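PDB 3H7M: sensor protein from Geobacter sulfurreducens, which probably serves as a sensor histidine kinase that uses ATP to phosphorylate histidine, and is represented here by its sensor domain, which resembles periplasmic binding proteins. Local coordinates for residues Ala65-Arg70 / Arg85-Thr90; Arg11-Gly16 / Ala202-Arg207; Glu39-Ile44 / Met50-Arg55; Pro23-Asp28 / Gln191-Ala196. All blocks are in the same frame, centred on the assembly; numbering follows the deposited sequence.

Contact 1: Ala65-Arg70 / Arg85-Thr90. With NA (sodium ion), chain B.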
loop_
_atom_site.group_PDB
_atom_site.type_symbol
_atom_site.label_atom_id
_atom_site.label_comp_id
_atom_site.label_asym_id
_atom_site.label_seq_id
_atom_site.Cartn_x
_atom_site.Cartn_y
_atom_site.Cartn_z
ATOM N N ALA A 65 -10.419 4.188 -11.140
ATOM C CA ALA A 65 -11.714 3.668 -10.707
ATOM C C ALA A 65 -12.352 4.428 -9.538
ATOM O O ALA A 65 -13.568 4.390 -9.368
ATOM C CB ALA A 65 -11.591 2.193 -10.369
ATOM N N LEU A 66 -11.545 5.099 -8.721
ATOM C CA LEU A 66 -12.107 5.873 -7.618
ATOM C C LEU A 66 -12.794 7.074 -8.281
ATOM O O LEU A 66 -13.995 7.270 -8.134
ATOM C CB LEU A 66 -11.014 6.372 -6.666
ATOM C CG LEU A 66 -11.368 6.536 -5.173
ATOM C CD1 LEU A 66 -10.497 7.626 -4.581
ATOM C CD2 LEU A 66 -12.822 6.893 -4.956
ATOM N N LYS A 67 -12.026 7.871 -9.018
ATOM C CA LYS A 67 -12.579 9.031 -9.712
ATOM C C LYS A 67 -13.676 8.582 -10.681
ATOM O O LYS A 67 -14.731 9.212 -10.795
ATOM C CB LYS A 67 -11.467 9.766 -10.469
ATOM C CG LYS A 67 -10.520 10.550 -9.559
ATOM C CD LYS A 67 -9.110 10.679 -10.147
ATOM C CE LYS A 67 -9.056 11.570 -11.382
ATOM N NZ LYS A 67 -7.685 11.589 -11.981
ATOM N N SER A 68 -13.422 7.471 -11.361
ATOM C CA SER A 68 -14.361 6.914 -12.320
ATOM C C SER A 68 -15.648 6.506 -11.626
ATOM O O SER A 68 -16.674 6.313 -12.277
ATOM C CB SER A 68 -13.740 5.697 -13.011
ATOM O OG SER A 68 -14.673 5.054 -13.862
ATOM N N GLY A 69 -15.590 6.372 -10.302
ATOM C CA GLY A 69 -16.766 5.979 -9.541
ATOM C C GLY A 69 -17.063 4.483 -9.573
ATOM O O GLY A 69 -18.071 4.036 -9.024
ATOM N N ARG A 70 -16.194 3.702 -10.215
ATOM C CA ARG A 70 -16.373 2.251 -10.305
ATOM C C ARG A 70 -16.337 1.658 -8.905
ATOM O O ARG A 70 -16.883 0.582 -8.657
ATOM C CB ARG A 70 -15.266 1.632 -11.157
ATOM C CG ARG A 70 -15.157 2.227 -12.543
ATOM C CD ARG A 70 -14.043 1.584 -13.327
ATOM N NE ARG A 70 -14.031 2.059 -14.704
ATOM C CZ ARG A 70 -13.452 1.408 -15.708
ATOM N NH1 ARG A 70 -12.838 0.251 -15.484
ATOM N NH2 ARG A 70 -13.497 1.905 -16.937
ATOM N N ARG A 85 -4.777 16.567 -4.338
ATOM C CA ARG A 85 -5.401 17.446 -5.320
ATOM C C ARG A 85 -6.518 16.811 -6.145
ATOM O O ARG A 85 -7.123 17.484 -6.983
ATOM C CB ARG A 85 -4.346 17.998 -6.286
ATOM C CG ARG A 85 -3.711 19.304 -5.846
ATOM C CD ARG A 85 -3.014 19.999 -7.013
ATOM N NE ARG A 85 -1.631 19.568 -7.188
ATOM C CZ ARG A 85 -0.663 19.813 -6.310
ATOM N NH1 ARG A 85 -0.928 20.483 -5.194
ATOM N NH2 ARG A 85 0.574 19.399 -6.554
ATOM N N GLN A 86 -6.799 15.530 -5.925
ATOM C CA GLN A 86 -7.839 14.871 -6.707
ATOM C C GLN A 86 -8.746 13.937 -5.929
ATOM O O GLN A 86 -9.765 13.478 -6.451
ATOM C CB GLN A 86 -7.211 14.094 -7.852
ATOM C CG GLN A 86 -6.232 14.892 -8.672
ATOM C CD GLN A 86 -5.978 14.240 -10.002
ATOM O OE1 GLN A 86 -5.576 13.078 -10.063
ATOM N NE2 GLN A 86 -6.220 14.978 -11.083
ATOM N N ILE A 87 -8.365 13.633 -4.692
ATOM C CA ILE A 87 -9.161 12.755 -3.842
ATOM C C ILE A 87 -8.973 13.213 -2.413
ATOM O O ILE A 87 -8.006 13.910 -2.097
ATOM C CB ILE A 87 -8.717 11.284 -3.964
ATOM C CG1 ILE A 87 -7.288 11.119 -3.439
ATOM C CG2 ILE A 87 -8.803 10.829 -5.418
ATOM C CD1 ILE A 87 -6.772 9.680 -3.484
ATOM N N ASP A 88 -9.890 12.837 -1.540
ATOM C CA ASP A 88 -9.757 13.262 -0.163
ATOM C C ASP A 88 -9.347 12.079 0.683
ATOM O O ASP A 88 -9.873 10.983 0.528
ATOM C CB ASP A 88 -11.074 13.872 0.331
ATOM C CG ASP A 88 -11.589 14.981 -0.591
ATOM O OD1 ASP A 88 -10.761 15.633 -1.260
ATOM O OD2 ASP A 88 -12.817 15.207 -0.641
ATOM N N PHE A 89 -8.378 12.312 1.557
ATOM C CA PHE A 89 -7.868 11.277 2.433
ATOM C C PHE A 89 -8.401 11.452 3.822
ATOM O O PHE A 89 -8.582 12.583 4.288
ATOM C CB PHE A 89 -6.346 11.338 2.532
ATOM C CG PHE A 89 -5.641 11.026 1.252
ATOM C CD1 PHE A 89 -5.776 11.863 0.150
ATOM C CD2 PHE A 89 -4.828 9.892 1.146
ATOM C CE1 PHE A 89 -5.110 11.585 -1.047
ATOM C CE2 PHE A 89 -4.159 9.605 -0.050
ATOM C CZ PHE A 89 -4.300 10.454 -1.150
ATOM N N THR A 90 -8.643 10.329 4.490
ATOM C CA THR A 90 -9.099 10.371 5.861
ATOM C C THR A 90 -7.779 10.374 6.606
ATOM O O THR A 90 -6.726 10.326 5.981
ATOM C CB THR A 90 -9.812 9.080 6.231
ATOM O OG1 THR A 90 -8.910 7.976 6.025
ATOM C CG2 THR A 90 -11.055 8.894 5.382
HETATM NA NA NA B . -8.355 16.723 -0.985
HETATM O O HOH W 1 -8.446 19.454 -2.188
#
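Lys-67 NZ donates to Gln-86 OE1 over 3.2 Å, the one polar bond between segments 65-70 and 85-90. The ammonium sits above the carbonyl plane, 52° out of it, instead of on a lone pair. A bend at chi3 (69°) in the lysine chain turns NZ across to the amide, which the glutamine presents on a chain extended beyond CG. Lysine and glutamine suit this margin, being long, flexible and content with water. Deeper in, Leu-66 CD1 rests on Ile-87 CG2 at 3.7 Å, the two side chains crossing at about a right angle. Leu-74, Ile-77 and Phe-63 extend this greasy layer between helix 62-67 and the sheet. Gly-69, beyond the helix, takes the positive phi of a Schellman motif, which favours glycine. Next to Ile-87, Asp-88 OD1 coordinates the sodium ion at 2.7 Å, alongside Ala-84 O, Gln-199 OE1 and a water. Its OD2 accepts from Gly-200 N. Were Gln-86 cut back to alanine, the Lys-67 ammonium would probably lose this oxygen and its chain swing more freely. The two halves are complementary: a charge-to-amide bond, probably modest because one partner is neutral, lies above an apolar pair.

Contact 2: Arg11-Gly16 / Ala202-Arg207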
loop_
_atom_site.group_PDB
_atom_site.type_symbol
_atom_site.label_atom_id
_atom_site.label_comp_id
_atom_site.label_asym_id
_atom_site.label_seq_id
_atom_site.Cartn_x
_atom_site.Cartn_y
_atom_site.Cartn_z
ATOM N N ARG A 11 -26.878 1.938 0.739
ATOM C CA ARG A 11 -26.370 1.677 -0.601
ATOM C C ARG A 11 -24.984 1.041 -0.461
ATOM O O ARG A 11 -24.041 1.700 -0.021
ATOM C CB ARG A 11 -26.235 2.991 -1.375
ATOM C CG ARG A 11 -25.578 2.837 -2.742
ATOM C CD ARG A 11 -25.464 4.171 -3.475
ATOM N NE ARG A 11 -25.103 3.986 -4.881
ATOM C CZ ARG A 11 -25.840 3.317 -5.766
ATOM N NH1 ARG A 11 -26.990 2.763 -5.397
ATOM N NH2 ARG A 11 -25.426 3.198 -7.022
ATOM N N THR A 12 -24.858 -0.231 -0.825
ATOM C CA THR A 12 -23.576 -0.924 -0.731
ATOM C C THR A 12 -22.380 -0.066 -1.134
ATOM O O THR A 12 -22.348 0.506 -2.229
ATOM C CB THR A 12 -23.552 -2.182 -1.618
ATOM O OG1 THR A 12 -24.316 -3.221 -0.992
ATOM C CG2 THR A 12 -22.108 -2.659 -1.840
ATOM N N ILE A 13 -21.402 0.027 -0.239
ATOM C CA ILE A 13 -20.192 0.786 -0.537
ATOM C C ILE A 13 -19.201 -0.178 -1.178
ATOM O O ILE A 13 -18.941 -1.272 -0.648
ATOM C CB ILE A 13 -19.550 1.379 0.725
ATOM C CG1 ILE A 13 -20.417 2.511 1.260
ATOM C CG2 ILE A 13 -18.172 1.918 0.411
ATOM C CD1 ILE A 13 -21.693 2.025 1.886
ATOM N N VAL A 14 -18.671 0.222 -2.326
ATOM C CA VAL A 14 -17.718 -0.609 -3.041
ATOM C C VAL A 14 -16.307 -0.190 -2.706
ATOM O O VAL A 14 -15.914 0.955 -2.939
ATOM C CB VAL A 14 -17.924 -0.522 -4.536
ATOM C CG1 VAL A 14 -16.820 -1.282 -5.257
ATOM C CG2 VAL A 14 -19.266 -1.124 -4.869
ATOM N N VAL A 15 -15.551 -1.142 -2.169
ATOM C CA VAL A 15 -14.187 -0.891 -1.737
ATOM C C VAL A 15 -13.097 -1.344 -2.695
ATOM O O VAL A 15 -12.957 -2.539 -3.004
ATOM C CB VAL A 15 -13.928 -1.537 -0.377
ATOM C CG1 VAL A 15 -12.635 -0.982 0.206
ATOM C CG2 VAL A 15 -15.109 -1.277 0.545
ATOM N N GLY A 16 -12.320 -0.370 -3.152
ATOM C CA GLY A 16 -11.240 -0.672 -4.063
ATOM C C GLY A 16 -9.944 -0.901 -3.308
ATOM O O GLY A 16 -9.785 -0.459 -2.164
ATOM N N ALA A 202 -17.308 14.451 1.191
ATOM C CA ALA A 202 -17.259 14.580 2.649
ATOM C C ALA A 202 -18.145 13.630 3.451
ATOM O O ALA A 202 -17.863 13.354 4.616
ATOM C CB ALA A 202 -17.569 16.030 3.053
ATOM N N GLU A 203 -19.218 13.136 2.851
ATOM C CA GLU A 203 -20.092 12.237 3.584
ATOM C C GLU A 203 -19.321 10.944 3.838
ATOM O O GLU A 203 -18.977 10.612 4.984
ATOM C CB GLU A 203 -21.353 11.955 2.767
ATOM C CG GLU A 203 -22.635 11.926 3.583
ATOM C CD GLU A 203 -22.825 10.633 4.349
ATOM O OE1 GLU A 203 -21.948 10.291 5.173
ATOM O OE2 GLU A 203 -23.860 9.963 4.128
ATOM N N LEU A 204 -19.039 10.230 2.753
ATOM C CA LEU A 204 -18.307 8.978 2.829
ATOM C C LEU A 204 -17.020 9.217 3.607
ATOM O O LEU A 204 -16.670 8.459 4.500
ATOM C CB LEU A 204 -17.992 8.500 1.424
ATOM C CG LEU A 204 -17.871 7.000 1.224
ATOM C CD1 LEU A 204 -19.088 6.296 1.805
ATOM C CD2 LEU A 204 -17.729 6.724 -0.274
ATOM N N LEU A 205 -16.323 10.289 3.278
ATOM C CA LEU A 205 -15.105 10.594 3.984
ATOM C C LEU A 205 -15.299 10.545 5.495
ATOM O O LEU A 205 -14.538 9.898 6.208
ATOM C CB LEU A 205 -14.591 11.983 3.609
ATOM C CG LEU A 205 -13.280 12.320 4.338
ATOM C CD1 LEU A 205 -12.104 11.857 3.499
ATOM C CD2 LEU A 205 -13.179 13.805 4.595
ATOM N N ALA A 206 -16.318 11.237 5.980
ATOM C CA ALA A 206 -16.587 11.320 7.416
ATOM C C ALA A 206 -17.088 10.009 7.990
ATOM O O ALA A 206 -16.899 9.699 9.172
ATOM C CB ALA A 206 -17.608 12.432 7.691
ATOM N N ARG A 207 -17.741 9.247 7.135
ATOM C CA ARG A 207 -18.275 7.969 7.537
ATOM C C ARG A 207 -17.072 7.098 7.942
ATOM O O ARG A 207 -17.048 6.495 9.022
ATOM C CB ARG A 207 -19.025 7.378 6.348
ATOM C CG ARG A 207 -20.049 6.327 6.686
ATOM C CD ARG A 207 -21.446 6.895 6.905
ATOM N NE ARG A 207 -22.420 5.803 6.867
ATOM C CZ ARG A 207 -22.826 5.195 5.750
ATOM N NH1 ARG A 207 -22.356 5.575 4.563
ATOM N NH2 ARG A 207 -23.688 4.182 5.818
#
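In an α/β lobe of the binding-protein fold, Ile-13 on strand 13-18 packs under Leu-204 and Arg-207 of the covering helix 202-218. Ile-13 CG1 approaches Leu-204 CD1 to 4.0 Å, the two side chains sliding past each other in opposite directions. The leucine's first torsion (chi1 -151°) carries CG away from its own backbone N and reaches from the helix to the sheet, where the side chain also touches Val-197 and Asp-72. Ile-13 completes the layer against Val-73, and a branched, buried isoleucine suits a strand while packing under a helix. One turn after Leu-204, on the same helix face, Arg-207 adds a looser approach: its NH1 lies 4.5 Å from Ile-13 CD1, met obliquely. The polar end is engaged elsewhere, as NH2 donates to the backbone oxygen of Arg-9, and the side chain also lies on Met-50. Arginine therefore fits the margin, where its long chain covers apolar neighbours while the guanidinium finds a carbonyl. The strand itself is fastened by backbone bonds to Thr-51 and Glu-53. A helix laid on a sheet of order 52-57, 13-18, 73-78, 181-198 is the arrangement of the type 2 periplasmic-binding-protein fold.

Contact 3: Glu39-Ile44 / Met50-Arg55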
loop_
_atom_site.group_PDB
_atom_site.type_symbol
_atom_site.label_atom_id
_atom_site.label_comp_id
_atom_site.label_asym_id
_atom_site.label_seq_id
_atom_site.Cartn_x
_atom_site.Cartn_y
_atom_site.Cartn_z
ATOM N N GLU A 39 -9.666 -6.318 7.083
ATOM C CA GLU A 39 -10.151 -6.505 8.422
ATOM C C GLU A 39 -10.579 -5.144 9.004
ATOM O O GLU A 39 -11.602 -5.021 9.689
ATOM C CB GLU A 39 -9.027 -7.105 9.241
ATOM C CG GLU A 39 -9.485 -8.050 10.302
ATOM C CD GLU A 39 -8.415 -9.050 10.665
ATOM O OE1 GLU A 39 -7.848 -9.649 9.715
ATOM O OE2 GLU A 39 -8.167 -9.235 11.886
ATOM N N LEU A 40 -9.776 -4.124 8.727
ATOM C CA LEU A 40 -10.058 -2.778 9.204
ATOM C C LEU A 40 -11.379 -2.284 8.593
ATOM O O LEU A 40 -12.276 -1.809 9.284
ATOM C CB LEU A 40 -8.907 -1.865 8.803
ATOM C CG LEU A 40 -8.391 -0.925 9.889
ATOM C CD1 LEU A 40 -8.225 -1.679 11.206
ATOM C CD2 LEU A 40 -7.063 -0.331 9.441
ATOM N N THR A 41 -11.484 -2.404 7.283
ATOM C CA THR A 41 -12.682 -2.005 6.589
ATOM C C THR A 41 -13.904 -2.781 7.073
ATOM O O THR A 41 -14.953 -2.199 7.280
ATOM C CB THR A 41 -12.533 -2.223 5.110
ATOM O OG1 THR A 41 -11.555 -1.314 4.615
ATOM C CG2 THR A 41 -13.883 -1.993 4.393
ATOM N N ARG A 42 -13.775 -4.090 7.259
ATOM C CA ARG A 42 -14.923 -4.843 7.726
ATOM C C ARG A 42 -15.303 -4.377 9.105
ATOM O O ARG A 42 -16.495 -4.262 9.420
ATOM C CB ARG A 42 -14.654 -6.349 7.773
ATOM C CG ARG A 42 -14.592 -7.018 6.405
ATOM C CD ARG A 42 -14.808 -8.526 6.507
ATOM N NE ARG A 42 -14.765 -9.181 5.197
ATOM C CZ ARG A 42 -13.775 -9.973 4.791
ATOM N NH1 ARG A 42 -12.745 -10.219 5.593
ATOM N NH2 ARG A 42 -13.804 -10.513 3.580
ATOM N N ALA A 43 -14.305 -4.094 9.934
ATOM C CA ALA A 43 -14.623 -3.671 11.285
ATOM C C ALA A 43 -15.336 -2.324 11.253
ATOM O O ALA A 43 -16.284 -2.113 11.995
ATOM C CB ALA A 43 -13.370 -3.591 12.152
ATOM N N ILE A 44 -14.883 -1.423 10.388
ATOM C CA ILE A 44 -15.488 -0.104 10.275
ATOM C C ILE A 44 -16.932 -0.238 9.770
ATOM O O ILE A 44 -17.846 0.406 10.288
ATOM C CB ILE A 44 -14.672 0.779 9.299
ATOM C CG1 ILE A 44 -13.422 1.316 10.001
ATOM C CG2 ILE A 44 -15.530 1.905 8.752
ATOM C CD1 ILE A 44 -12.542 2.188 9.099
ATOM N N MET A 50 -22.500 -0.098 7.788
ATOM C CA MET A 50 -22.371 -0.090 6.329
ATOM C C MET A 50 -22.367 -1.486 5.741
ATOM O O MET A 50 -22.133 -2.486 6.426
ATOM C CB MET A 50 -21.051 0.529 5.875
ATOM C CG MET A 50 -20.837 1.987 6.125
ATOM S SD MET A 50 -19.206 2.429 5.451
ATOM C CE MET A 50 -18.207 2.007 6.808
ATOM N N THR A 51 -22.608 -1.536 4.444
ATOM C CA THR A 51 -22.555 -2.781 3.715
ATOM C C THR A 51 -21.487 -2.503 2.675
ATOM O O THR A 51 -21.550 -1.499 1.954
ATOM C CB THR A 51 -23.885 -3.099 3.045
ATOM O OG1 THR A 51 -24.692 -3.851 3.959
ATOM C CG2 THR A 51 -23.664 -3.908 1.772
ATOM N N VAL A 52 -20.498 -3.379 2.604
ATOM C CA VAL A 52 -19.399 -3.180 1.671
ATOM C C VAL A 52 -19.152 -4.355 0.736
ATOM O O VAL A 52 -19.389 -5.506 1.089
ATOM C CB VAL A 52 -18.086 -2.920 2.440
ATOM C CG1 VAL A 52 -18.206 -1.679 3.291
ATOM C CG2 VAL A 52 -17.761 -4.120 3.323
ATOM N N GLU A 53 -18.666 -4.050 -0.461
ATOM C CA GLU A 53 -18.326 -5.067 -1.445
ATOM C C GLU A 53 -16.869 -4.784 -1.751
ATOM O O GLU A 53 -16.518 -3.641 -2.032
ATOM C CB GLU A 53 -19.136 -4.894 -2.726
ATOM C CG GLU A 53 -18.840 -5.942 -3.777
ATOM C CD GLU A 53 -19.399 -5.595 -5.156
ATOM O OE1 GLU A 53 -20.580 -5.193 -5.251
ATOM O OE2 GLU A 53 -18.650 -5.740 -6.148
ATOM N N PHE A 54 -16.014 -5.797 -1.683
ATOM C CA PHE A 54 -14.600 -5.579 -1.977
ATOM C C PHE A 54 -14.335 -5.879 -3.436
ATOM O O PHE A 54 -14.806 -6.876 -3.973
ATOM C CB PHE A 54 -13.708 -6.476 -1.109
ATOM C CG PHE A 54 -13.641 -6.058 0.346
ATOM C CD1 PHE A 54 -12.821 -4.997 0.745
ATOM C CD2 PHE A 54 -14.368 -6.748 1.317
ATOM C CE1 PHE A 54 -12.721 -4.629 2.095
ATOM C CE2 PHE A 54 -14.280 -6.393 2.669
ATOM C CZ PHE A 54 -13.451 -5.328 3.065
ATOM N N ARG A 55 -13.611 -4.979 -4.088
ATOM C CA ARG A 55 -13.228 -5.162 -5.479
ATOM C C ARG A 55 -11.736 -4.861 -5.559
ATOM O O ARG A 55 -11.322 -3.739 -5.866
ATOM C CB ARG A 55 -14.010 -4.228 -6.404
ATOM C CG ARG A 55 -15.441 -4.671 -6.663
ATOM C CD ARG A 55 -16.144 -3.683 -7.584
ATOM N NE ARG A 55 -17.580 -3.938 -7.696
ATOM C CZ ARG A 55 -18.438 -3.120 -8.302
ATOM N NH1 ARG A 55 -18.002 -1.990 -8.851
ATOM N NH2 ARG A 55 -19.729 -3.429 -8.354
#
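Phe-54 turns the edge of its ring to Arg-42: CG of the arginine lies in the ring plane, 3.8 Å from CE2. Further along the same chain, Arg-42 NE approaches CE2 obliquely, with the guanidinium and ring planes 80° apart, so the charge is not stacked on the ring and the aliphatic CG and the NE share the contact. The Thr-41 and Phe-54 side chains come at each other from opposite directions, Thr-41 CG2 meeting Phe-54 CZ obliquely at 3.6 Å. Because OG1 sits beside the backbone N (chi1 -68°), CG2 lies anti to that N and faces the ring, and OG1 is left for Tyr-195 OH, Gln-75 OE1 and Asn-37 O. A threonine thus serves both an apolar and a polar surrounding. Helix 36-48 and strand 52-57 run nearly antiparallel here, at 164° and 10.0 Å between axes, as the helix and returning strand of a beta-alpha-beta crossover from the parallel strand 13-18. Replacing the Phe-54 ring with a serine is likely to open a gap beneath Thr-41 CG2 and leave the Arg-42 chain without the edge it lies against. Toward the turn, the methionine chain bends at its end and brings Met-50 CE to 3.3 Å from Ile-44 CG2, an unusually close approach, perhaps exaggerated by the model.

Contact 4: Pro23-Asp28 / Gln191-Ala196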
loop_
_atom_site.group_PDB
_atom_site.type_symbol
_atom_site.label_atom_id
_atom_site.label_comp_id
_atom_site.label_asym_id
_atom_site.label_seq_id
_atom_site.Cartn_x
_atom_site.Cartn_y
_atom_site.Cartn_z
ATOM N N PRO A 23 0.959 -7.417 3.578
ATOM C CA PRO A 23 -0.198 -7.908 4.319
ATOM C C PRO A 23 -1.340 -6.902 4.444
ATOM O O PRO A 23 -2.275 -7.147 5.202
ATOM C CB PRO A 23 0.408 -8.212 5.668
ATOM C CG PRO A 23 1.296 -7.042 5.848
ATOM C CD PRO A 23 1.999 -6.958 4.510
ATOM N N TYR A 24 -1.271 -5.780 3.725
ATOM C CA TYR A 24 -2.321 -4.774 3.820
ATOM C C TYR A 24 -3.605 -5.199 3.156
ATOM O O TYR A 24 -4.675 -5.110 3.759
ATOM C CB TYR A 24 -1.856 -3.443 3.238
ATOM C CG TYR A 24 -0.669 -2.882 3.989
ATOM C CD1 TYR A 24 -0.729 -2.675 5.353
ATOM C CD2 TYR A 24 0.536 -2.628 3.342
ATOM C CE1 TYR A 24 0.385 -2.232 6.069
ATOM C CE2 TYR A 24 1.654 -2.192 4.050
ATOM C CZ TYR A 24 1.571 -1.997 5.406
ATOM O OH TYR A 24 2.678 -1.546 6.096
ATOM N N GLU A 25 -3.501 -5.650 1.914
ATOM C CA GLU A 25 -4.667 -6.109 1.180
ATOM C C GLU A 25 -4.270 -7.055 0.063
ATOM O O GLU A 25 -3.258 -6.839 -0.613
ATOM C CB GLU A 25 -5.455 -4.925 0.603
ATOM C CG GLU A 25 -4.651 -3.963 -0.258
ATOM C CD GLU A 25 -5.425 -2.702 -0.574
ATOM O OE1 GLU A 25 -6.291 -2.342 0.243
ATOM O OE2 GLU A 25 -5.162 -2.056 -1.617
ATOM N N PHE A 26 -5.071 -8.101 -0.129
ATOM C CA PHE A 26 -4.797 -9.068 -1.171
ATOM C C PHE A 26 -5.861 -10.145 -1.254
ATOM O O PHE A 26 -6.510 -10.483 -0.258
ATOM C CB PHE A 26 -3.438 -9.736 -0.923
ATOM C CG PHE A 26 -3.365 -10.504 0.366
ATOM C CD1 PHE A 26 -3.614 -11.870 0.393
ATOM C CD2 PHE A 26 -3.068 -9.852 1.568
ATOM C CE1 PHE A 26 -3.572 -12.600 1.612
ATOM C CE2 PHE A 26 -3.020 -10.558 2.800
ATOM C CZ PHE A 26 -3.274 -11.932 2.817
ATOM N N ILE A 27 -6.034 -10.675 -2.459
ATOM C CA ILE A 27 -6.967 -11.765 -2.686
ATOM C C ILE A 27 -6.145 -12.976 -2.282
ATOM O O ILE A 27 -5.038 -13.153 -2.789
ATOM C CB ILE A 27 -7.343 -11.880 -4.176
ATOM C CG1 ILE A 27 -8.234 -10.703 -4.576
ATOM C CG2 ILE A 27 -8.025 -13.202 -4.430
ATOM C CD1 ILE A 27 -8.677 -10.725 -6.023
ATOM N N ASP A 28 -6.656 -13.790 -1.360
ATOM C CA ASP A 28 -5.908 -14.954 -0.903
ATOM C C ASP A 28 -6.081 -16.198 -1.782
ATOM O O ASP A 28 -6.860 -16.207 -2.743
ATOM C CB ASP A 28 -6.253 -15.289 0.561
ATOM C CG ASP A 28 -7.709 -15.745 0.761
ATOM O OD1 ASP A 28 -8.426 -15.996 -0.233
ATOM O OD2 ASP A 28 -8.129 -15.873 1.936
ATOM N N GLN A 191 5.421 6.831 4.817
ATOM C CA GLN A 191 4.183 7.305 4.201
ATOM C C GLN A 191 2.964 7.201 5.109
ATOM O O GLN A 191 2.894 6.317 5.972
ATOM C CB GLN A 191 3.904 6.516 2.927
ATOM C CG GLN A 191 5.021 6.578 1.926
ATOM C CD GLN A 191 5.284 7.992 1.490
ATOM O OE1 GLN A 191 4.423 8.636 0.886
ATOM N NE2 GLN A 191 6.474 8.496 1.802
ATOM N N ARG A 192 2.007 8.111 4.913
ATOM C CA ARG A 192 0.768 8.107 5.698
ATOM C C ARG A 192 -0.192 7.362 4.794
ATOM O O ARG A 192 -0.511 7.829 3.705
ATOM C CB ARG A 192 0.289 9.533 5.953
ATOM C CG ARG A 192 1.382 10.460 6.468
ATOM C CD ARG A 192 0.805 11.762 6.996
ATOM N NE ARG A 192 0.420 11.652 8.403
ATOM C CZ ARG A 192 -0.494 12.419 8.984
ATOM N NH1 ARG A 192 -1.118 13.348 8.272
ATOM N NH2 ARG A 192 -0.788 12.252 10.271
ATOM N N TYR A 193 -0.648 6.203 5.255
ATOM C CA TYR A 193 -1.502 5.297 4.463
ATOM C C TYR A 193 -2.914 5.117 5.058
ATOM O O TYR A 193 -3.071 4.816 6.255
ATOM C CB TYR A 193 -0.749 3.952 4.393
ATOM C CG TYR A 193 -1.282 2.878 3.492
ATOM C CD1 TYR A 193 -0.914 2.821 2.141
ATOM C CD2 TYR A 193 -2.057 1.837 4.019
ATOM C CE1 TYR A 193 -1.304 1.738 1.338
ATOM C CE2 TYR A 193 -2.445 0.736 3.228
ATOM C CZ TYR A 193 -2.071 0.697 1.898
ATOM O OH TYR A 193 -2.503 -0.365 1.132
ATOM N N GLY A 194 -3.945 5.280 4.234
ATOM C CA GLY A 194 -5.290 5.144 4.779
ATOM C C GLY A 194 -6.387 5.156 3.753
ATOM O O GLY A 194 -6.141 4.912 2.571
ATOM N N TYR A 195 -7.619 5.417 4.179
ATOM C CA TYR A 195 -8.694 5.435 3.195
ATOM C C TYR A 195 -8.683 6.730 2.410
ATOM O O TYR A 195 -8.068 7.721 2.819
ATOM C CB TYR A 195 -10.063 5.275 3.856
ATOM C CG TYR A 195 -10.241 3.986 4.610
ATOM C CD1 TYR A 195 -9.760 3.847 5.910
ATOM C CD2 TYR A 195 -10.871 2.893 4.015
ATOM C CE1 TYR A 195 -9.895 2.661 6.597
ATOM C CE2 TYR A 195 -11.016 1.704 4.697
ATOM C CZ TYR A 195 -10.522 1.589 5.988
ATOM O OH TYR A 195 -10.634 0.390 6.656
ATOM N N ALA A 196 -9.374 6.700 1.276
ATOM C CA ALA A 196 -9.511 7.841 0.400
ATOM C C ALA A 196 -10.777 7.655 -0.450
ATOM O O ALA A 196 -11.127 6.529 -0.825
ATOM C CB ALA A 196 -8.297 7.962 -0.472
#
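Tyr-24 and Tyr-193 set their rings obliquely, planes 43° apart and centroids 5.1 Å apart, so they form neither a parallel stack nor an edge-to-face pair. The side chains cross at a slant. Tyr-193 CE2 lies 4.1 Å from Tyr-24 CG, and its hydroxyl passes beyond the ring to come within 3.8 Å of Tyr-24 CB. With CG anti to the backbone N (chi1 -172°), Tyr-193 extends from strand 181-198 toward segment 23-28, beside the small sheet of strands 20-21, 25-27 and 33-34, and there its OH bonds to Asn-37 ND2. Its approach to Glu-25 is looser, OH to CD being 4.1 Å, with carboxylate and ring planes 64° apart. Tyr-24 and Glu-25, though consecutive, both face Tyr-21 in a classic beta bulge, so both can also turn toward Tyr-193. Val-167 and Pro-168 of helix 166-175 also touch Tyr-24, near the centre of the molecule, a place consistent with the cleft between lobes in binding proteins of this fold. Tyrosine suits it by joining a broad apolar ring to a polar tip. Glu-25 is buried yet well gripped: OE2 accepts from Asp-18 N, and OE1 from Gln-75 NE2 and Asn-37 ND2. Three N-H donors around one carboxylate would be expected to favour its ionised form.

In the fold
All four contacts have one side on the large mixed sheet; in contacts 1 to 3 the other is a helix, in contact 4 the small antiparallel sheet. Contact 4 is buried throughout, about 5 Å from the chain's centre, whereas the centres of contacts 1, 2 and 3 lie 16 to 19 Å out and these contacts are only partly buried. Their chemistry follows: long polar or charged chains appear at the margins of the outer three, while contact 4 uses tyrosines and a gripped carboxylate. Contacts 2 and 3 share neighbouring strands, Ile-13 N bonding probably to Thr-51 O. Contact 1 meets contact 2 where Thr-90 packs on Leu-205, and contact 4 where Ile-87 packs on Ala-196 of the adjacent strand.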